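Local coordinates for putative phosphoenolpyruvate-dependent sugar phosphotransferase system (PTS) permease (PDB 3MTQ), which probably serves as a cytoplasmic IIA component of the mannose-type sugar phosphotransferase system, passing on phosphoryl groups during sugar uptake, at residues A[94-97]-A[98-101]. Numbering follows the deposited sequence. Where two conformers were deposited one is given.
Sequences EFVR and FLSR
At the C-terminal end of helix 90-96, in the turn that follows, Phe98 and Leu99 turn back onto Phe95 and Val96 through i-to-i+3 hydrogen bonds of the 3-10 kind. Phe98 N donates to Phe95 O (2.9 Å, N-H...O 154°), and Leu99 N reaches Val96 O over a longer but straighter path (3.3 Å, 170°). Both donors stand well above the plane of the carbonyl they use, not on a lone pair. Beside them, Arg97 lays its aliphatic stem on the Phe98 ring: chi1 of 49° sets CG beside the ring, and the bend at chi2 carries CD over one face, offset toward the rim and 3.9 Å from the centroid, in a CH-pi contact. A long arginine suits this surface place, since its CG and CD lie against one face of the ring while NE extends to a weak, long ion pair with Glu68. In this parallel alpha/beta fold of the mannose-type IIA family, the turn leads from helix 90-96 toward strand 104-108. Buried Phe95 packs against Val82 and Leu106 of the sheet, and its CD1 lies 4.3 Å from Phe98 CD2; the two rings share Val67 of helix 63-72. On another side Val96 CG1 meets Leu99 CD1 at 4.4 Å; the same two side chains also pack on Ile149 and Asn146, respectively, of the second subunit. Ser100, short and polar, turns OG back to Arg97 O in a weak hydrogen bond of 3.4 Å.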
loop_
_atom_site.group_PDB
_atom_site.type_symbol
_atom_site.label_atom_id
_atom_site.label_comp_id
_atom_site.label_asym_id
_atom_site.label_seq_id
_atom_site.Cartn_x
_atom_site.Cartn_y
_atom_site.Cartn_z
ATOM N N GLU A 94 -15.767 0.751 -9.459
ATOM C CA GLU A 94 -16.882 -0.103 -9.216
ATOM C C GLU A 94 -17.555 0.111 -7.850
ATOM O O GLU A 94 -18.723 -0.230 -7.691
ATOM C CB GLU A 94 -16.423 -1.571 -9.372
ATOM C CG GLU A 94 -16.117 -1.933 -10.761
ATOM C CD GLU A 94 -17.365 -1.917 -11.638
ATOM O OE1 GLU A 94 -18.453 -2.363 -11.183
ATOM O OE2 GLU A 94 -17.254 -1.433 -12.769
ATOM N N PHE A 95 -16.851 0.715 -6.882
ATOM C CA PHE A 95 -17.387 0.898 -5.536
ATOM C C PHE A 95 -18.053 2.258 -5.332
ATOM O O PHE A 95 -18.883 2.409 -4.430
ATOM C CB PHE A 95 -16.287 0.728 -4.484
ATOM C CG PHE A 95 -15.955 -0.698 -4.185
ATOM C CD1 PHE A 95 -16.739 -1.419 -3.314
ATOM C CD2 PHE A 95 -14.867 -1.318 -4.784
ATOM C CE1 PHE A 95 -16.442 -2.754 -3.045
ATOM C CE2 PHE A 95 -14.565 -2.633 -4.528
ATOM C CZ PHE A 95 -15.340 -3.357 -3.653
ATOM N N VAL A 96 -17.740 3.212 -6.205
ATOM C CA VAL A 96 -18.320 4.553 -6.123
ATOM C C VAL A 96 -19.868 4.544 -6.089
ATOM O O VAL A 96 -20.496 5.382 -5.440
ATOM C CB VAL A 96 -17.718 5.426 -7.252
ATOM C CG1 VAL A 96 -18.471 6.737 -7.480
ATOM C CG2 VAL A 96 -16.246 5.661 -6.944
ATOM N N ARG A 97 -20.473 3.531 -6.705
ATOM C CA ARG A 97 -21.937 3.455 -6.784
ATOM C C ARG A 97 -22.571 3.234 -5.419
ATOM O O ARG A 97 -23.737 3.565 -5.215
ATOM C CB ARG A 97 -22.381 2.335 -7.737
ATOM C CG ARG A 97 -21.711 1.033 -7.508
ATOM C CD ARG A 97 -22.570 -0.168 -7.832
ATOM N NE ARG A 97 -23.560 0.083 -8.875
ATOM C CZ ARG A 97 -23.435 -0.223 -10.167
ATOM N NH1 ARG A 97 -24.437 0.066 -11.008
ATOM N NH2 ARG A 97 -22.337 -0.804 -10.632
ATOM N N PHE A 98 -21.819 2.636 -4.495
ATOM C CA PHE A 98 -22.329 2.310 -3.156
ATOM C C PHE A 98 -22.325 3.445 -2.155
ATOM O O PHE A 98 -22.776 3.273 -1.015
ATOM C CB PHE A 98 -21.588 1.113 -2.570
ATOM C CG PHE A 98 -21.730 -0.104 -3.391
ATOM C CD1 PHE A 98 -22.844 -0.906 -3.266
ATOM C CD2 PHE A 98 -20.768 -0.434 -4.338
ATOM C CE1 PHE A 98 -22.979 -2.055 -4.055
ATOM C CE2 PHE A 98 -20.902 -1.572 -5.130
ATOM C CZ PHE A 98 -22.025 -2.375 -4.979
ATOM N N LEU A 99 -21.913 4.627 -2.567
ATOM C CA LEU A 99 -22.063 5.761 -1.666
ATOM C C LEU A 99 -23.558 6.073 -1.330
ATOM O O LEU A 99 -23.841 6.946 -0.503
ATOM C CB LEU A 99 -21.344 6.990 -2.243
ATOM C CG LEU A 99 -19.845 6.860 -2.567
ATOM C CD1 LEU A 99 -19.350 8.020 -3.416
ATOM C CD2 LEU A 99 -18.997 6.695 -1.287
ATOM N N SER A 100 -24.517 5.422 -2.001
ATOM C CA SER A 100 -25.938 5.517 -1.591
ATOM C C SER A 100 -26.315 4.532 -0.452
ATOM O O SER A 100 -27.419 4.621 0.104
ATOM C CB SER A 100 -26.884 5.309 -2.784
ATOM O OG SER A 100 -26.577 4.113 -3.482
ATOM N N ARG A 101 -25.426 3.594 -0.111
ATOM C CA ARG A 101 -25.655 2.695 1.031
ATOM C C ARG A 101 -25.500 3.477 2.320
ATOM O O ARG A 101 -24.608 4.308 2.437
ATOM C CB ARG A 101 -24.672 1.505 1.056
ATOM C CG ARG A 101 -25.069 0.271 0.237
ATOM C CD ARG A 101 -24.016 -0.838 0.277
ATOM N NE ARG A 101 -23.914 -1.501 1.576
ATOM C CZ ARG A 101 -24.510 -2.643 1.910
ATOM N NH1 ARG A 101 -25.271 -3.290 1.032
ATOM N NH2 ARG A 101 -24.325 -3.144 3.140
#